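Local coordinates for protein phosphatidylinositol-specific phospholipase C1 (Streptomyces antibioticus, PDB 3H4X) that belongs to the Ca2+-dependent phosphoinositide phospholipase C family and folds as an alpha/beta barrel of the TIM type, at residues D162-V174 / R244-V257. Residues are numbered along the deposited sequence; the frame is centred on the assembly and turned at random.
Sequences DLTGGHATADEAV and RERYADPALRPWFV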
# COMPACT_ATOMS: atom_id res chain seq x y z
N ASP A 162 8.34 11.40 7.89
CA ASP A 162 8.00 11.12 9.28
C ASP A 162 8.83 9.97 9.83
O ASP A 162 9.38 10.07 10.93
CB ASP A 162 6.51 10.82 9.40
CG ASP A 162 5.65 11.98 8.94
OD1 ASP A 162 5.80 13.08 9.50
OD2 ASP A 162 4.83 11.79 8.02
N LEU A 163 8.94 8.88 9.08
CA LEU A 163 9.72 7.74 9.52
C LEU A 163 11.19 8.08 9.63
O LEU A 163 11.87 7.68 10.57
CB LEU A 163 9.54 6.56 8.56
CG LEU A 163 10.34 5.30 8.91
CD1 LEU A 163 9.79 4.65 10.18
CD2 LEU A 163 10.30 4.32 7.76
N THR A 164 11.70 8.83 8.65
CA THR A 164 13.13 9.06 8.56
C THR A 164 13.65 10.02 9.63
O THR A 164 14.77 9.87 10.12
CB THR A 164 13.51 9.56 7.15
OG1 THR A 164 13.14 8.57 6.19
CG2 THR A 164 15.00 9.82 7.05
N GLY A 165 12.84 11.01 10.00
CA GLY A 165 13.28 12.01 10.97
C GLY A 165 14.58 12.65 10.55
O GLY A 165 14.71 13.12 9.42
N GLY A 166 15.56 12.67 11.45
CA GLY A 166 16.86 13.29 11.16
C GLY A 166 17.88 12.34 10.56
O GLY A 166 19.02 12.72 10.32
N HIS A 167 17.47 11.10 10.33
CA HIS A 167 18.37 10.10 9.75
C HIS A 167 18.68 10.41 8.28
O HIS A 167 17.96 11.17 7.63
CB HIS A 167 17.77 8.70 9.86
CG HIS A 167 17.72 8.18 11.27
ND1 HIS A 167 18.80 7.57 11.87
CD2 HIS A 167 16.73 8.17 12.18
CE1 HIS A 167 18.48 7.21 13.10
NE2 HIS A 167 17.22 7.56 13.32
N ALA A 168 19.75 9.83 7.77
CA ALA A 168 20.16 10.08 6.39
C ALA A 168 19.21 9.44 5.38
O ALA A 168 18.98 10.00 4.31
CB ALA A 168 21.58 9.60 6.16
N THR A 169 18.68 8.27 5.71
CA THR A 169 17.79 7.54 4.81
C THR A 169 16.72 6.80 5.60
O THR A 169 16.85 6.57 6.80
CB THR A 169 18.54 6.49 3.98
OG1 THR A 169 18.98 5.44 4.84
CG2 THR A 169 19.73 7.10 3.25
N ALA A 170 15.66 6.40 4.90
CA ALA A 170 14.59 5.63 5.51
C ALA A 170 15.12 4.29 6.04
O ALA A 170 14.72 3.84 7.11
CB ALA A 170 13.46 5.40 4.52
N ASP A 171 16.01 3.66 5.28
CA ASP A 171 16.57 2.39 5.71
C ASP A 171 17.33 2.53 7.02
O ASP A 171 17.19 1.71 7.93
CB ASP A 171 17.51 1.83 4.65
CG ASP A 171 18.02 0.46 5.01
OD1 ASP A 171 17.20 -0.48 5.05
OD2 ASP A 171 19.24 0.32 5.28
N GLU A 172 18.15 3.57 7.12
CA GLU A 172 18.91 3.80 8.34
C GLU A 172 17.96 3.98 9.51
O GLU A 172 18.15 3.39 10.58
CB GLU A 172 19.80 5.04 8.18
CG GLU A 172 20.58 5.43 9.43
CD GLU A 172 21.29 6.76 9.28
OE1 GLU A 172 22.24 6.84 8.48
OE2 GLU A 172 20.89 7.73 9.97
N ALA A 173 16.93 4.79 9.31
CA ALA A 173 15.96 5.06 10.36
C ALA A 173 15.24 3.80 10.81
O ALA A 173 15.10 3.54 12.01
CB ALA A 173 14.97 6.11 9.90
N VAL A 174 14.75 3.02 9.86
CA VAL A 174 13.91 1.89 10.20
C VAL A 174 14.70 0.77 10.89
O VAL A 174 14.23 0.16 11.85
CB VAL A 174 13.11 1.38 8.97
CG1 VAL A 174 13.94 0.42 8.13
CG2 VAL A 174 11.79 0.75 9.41
N ARG A 244 16.80 -5.44 -2.99
CA ARG A 244 17.21 -4.14 -3.50
C ARG A 244 18.49 -4.21 -4.32
O ARG A 244 18.85 -3.25 -5.00
CB ARG A 244 17.33 -3.14 -2.35
CG ARG A 244 15.99 -2.89 -1.66
CD ARG A 244 16.11 -2.24 -0.29
NE ARG A 244 16.95 -3.01 0.61
CZ ARG A 244 17.16 -2.69 1.89
NH1 ARG A 244 16.55 -1.63 2.41
NH2 ARG A 244 17.97 -3.43 2.63
N GLU A 245 19.18 -5.34 -4.25
CA GLU A 245 20.37 -5.54 -5.07
C GLU A 245 20.03 -5.57 -6.56
O GLU A 245 20.92 -5.49 -7.40
CB GLU A 245 21.12 -6.81 -4.65
CG GLU A 245 21.62 -6.81 -3.21
CD GLU A 245 22.81 -5.88 -2.97
OE1 GLU A 245 23.31 -5.27 -3.94
OE2 GLU A 245 23.24 -5.77 -1.80
N ARG A 246 18.74 -5.66 -6.89
CA ARG A 246 18.29 -5.59 -8.28
C ARG A 246 18.49 -4.20 -8.88
O ARG A 246 18.52 -4.06 -10.09
CB ARG A 246 16.82 -5.97 -8.41
CG ARG A 246 15.85 -4.88 -7.95
CD ARG A 246 14.40 -5.28 -8.15
NE ARG A 246 14.06 -6.49 -7.40
CZ ARG A 246 12.84 -6.99 -7.31
NH1 ARG A 246 11.83 -6.38 -7.93
NH2 ARG A 246 12.62 -8.09 -6.61
N TYR A 247 18.60 -3.18 -8.03
CA TYR A 247 18.80 -1.82 -8.51
C TYR A 247 20.29 -1.54 -8.62
O TYR A 247 21.03 -1.65 -7.64
CB TYR A 247 18.13 -0.81 -7.57
CG TYR A 247 16.67 -1.11 -7.33
CD1 TYR A 247 15.75 -1.01 -8.37
CD2 TYR A 247 16.22 -1.52 -6.09
CE1 TYR A 247 14.41 -1.30 -8.17
CE2 TYR A 247 14.88 -1.81 -5.88
CZ TYR A 247 13.98 -1.70 -6.92
OH TYR A 247 12.66 -1.99 -6.70
N ALA A 248 20.74 -1.19 -9.83
CA ALA A 248 22.16 -1.00 -10.08
C ALA A 248 22.73 0.23 -9.37
O ALA A 248 23.93 0.30 -9.12
CB ALA A 248 22.44 -0.94 -11.57
N ASP A 249 21.87 1.20 -9.07
CA ASP A 249 22.31 2.39 -8.35
C ASP A 249 22.13 2.20 -6.85
O ASP A 249 21.01 2.23 -6.34
CB ASP A 249 21.53 3.62 -8.82
CG ASP A 249 21.99 4.90 -8.13
OD1 ASP A 249 22.92 4.84 -7.30
OD2 ASP A 249 21.41 5.97 -8.43
N PRO A 250 23.24 2.00 -6.13
CA PRO A 250 23.14 1.74 -4.69
C PRO A 250 22.47 2.88 -3.93
O PRO A 250 21.91 2.66 -2.86
CB PRO A 250 24.60 1.60 -4.24
CG PRO A 250 25.38 1.39 -5.49
CD PRO A 250 24.63 2.04 -6.59
N ALA A 251 22.52 4.09 -4.49
CA ALA A 251 21.95 5.26 -3.82
C ALA A 251 20.43 5.20 -3.69
O ALA A 251 19.84 5.87 -2.84
CB ALA A 251 22.37 6.53 -4.54
N LEU A 252 19.78 4.41 -4.55
CA LEU A 252 18.33 4.28 -4.51
C LEU A 252 17.90 3.30 -3.42
O LEU A 252 16.81 3.42 -2.87
CB LEU A 252 17.79 3.78 -5.85
CG LEU A 252 17.94 4.69 -7.07
CD1 LEU A 252 17.46 3.99 -8.33
CD2 LEU A 252 17.21 6.01 -6.87
N ARG A 253 18.76 2.33 -3.13
CA ARG A 253 18.38 1.20 -2.30
C ARG A 253 17.83 1.55 -0.91
O ARG A 253 16.85 0.97 -0.49
CB ARG A 253 19.53 0.20 -2.20
CG ARG A 253 19.93 -0.39 -3.54
CD ARG A 253 21.05 -1.39 -3.40
NE ARG A 253 21.59 -1.75 -4.71
CZ ARG A 253 22.85 -2.11 -4.92
NH1 ARG A 253 23.71 -2.14 -3.92
NH2 ARG A 253 23.25 -2.42 -6.15
N PRO A 254 18.46 2.51 -0.21
CA PRO A 254 18.00 2.76 1.17
C PRO A 254 16.69 3.54 1.26
O PRO A 254 16.26 3.88 2.37
CB PRO A 254 19.15 3.57 1.78
CG PRO A 254 19.82 4.21 0.63
CD PRO A 254 19.69 3.26 -0.53
N TRP A 255 16.04 3.78 0.13
CA TRP A 255 14.73 4.42 0.13
C TRP A 255 13.60 3.40 0.02
O TRP A 255 12.43 3.77 0.04
CB TRP A 255 14.67 5.52 -0.94
CG TRP A 255 15.59 6.62 -0.55
CD1 TRP A 255 16.80 6.91 -1.11
CD2 TRP A 255 15.43 7.50 0.56
NE1 TRP A 255 17.39 7.95 -0.43
CE2 TRP A 255 16.57 8.33 0.60
CE3 TRP A 255 14.42 7.68 1.50
CZ2 TRP A 255 16.72 9.33 1.56
CZ3 TRP A 255 14.58 8.67 2.46
CH2 TRP A 255 15.72 9.49 2.48
N PHE A 256 13.97 2.12 -0.05
CA PHE A 256 13.02 1.01 -0.05
C PHE A 256 13.03 0.31 1.31
O PHE A 256 14.02 -0.34 1.67
CB PHE A 256 13.40 -0.01 -1.12
CG PHE A 256 13.24 0.48 -2.53
CD1 PHE A 256 11.99 0.47 -3.14
CD2 PHE A 256 14.33 0.91 -3.26
CE1 PHE A 256 11.84 0.89 -4.45
CE2 PHE A 256 14.18 1.34 -4.57
CZ PHE A 256 12.93 1.33 -5.16
N VAL A 257 11.93 0.41 2.04
CA VAL A 257 11.79 -0.29 3.31
C VAL A 257 10.51 -1.12 3.35
O VAL A 257 10.09 -1.60 4.40
CB VAL A 257 11.85 0.67 4.52
CG1 VAL A 257 13.21 1.36 4.57
CG2 VAL A 257 10.73 1.70 4.46
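Arg244 meets Asp171 in a salt bridge between two connecting segments of the alpha/beta barrel: 244-257 leads into strand 258-262, while the other segment, 162-174, runs from the end of helix 160-164 into the first turn of helix 170-177. NH1 of Arg244 lies 3.0 Å from OD1 of Asp171. The oxygen sits near the guanidinium plane, but the nitrogen comes from above the carboxylate, and the two planes are 73° apart. The same NH1 also donates to Phe256 O, while Tyr281 OH bonds both Asp171 OD1 and Arg244 NH2 and Asp242 pairs with Arg244 NE. Together these bonds hold the guanidinium from NE, NH1 and NH2.

Further on, Pro254 O accepts from Asp171 N at 2.9 Å, and Asp171 CB packs on Pro254 CB. The proline ring also meets Thr169, whose OG1 (chi1 69°) caps the helix by accepting from Glu172 N. One face of the Trp255 indole is turned to the helix start, with Ala170 N 3.5 Å from Trp255 CZ3. Thr169 CA makes a CH-pi contact over its six-membered ring. Ala221 of helix 209-222 also touches this indole. Val257 CG2 is 4.2 Å from Leu163 CD2, and Val257 CG1 lies 3.8 Å from Val174 CG1.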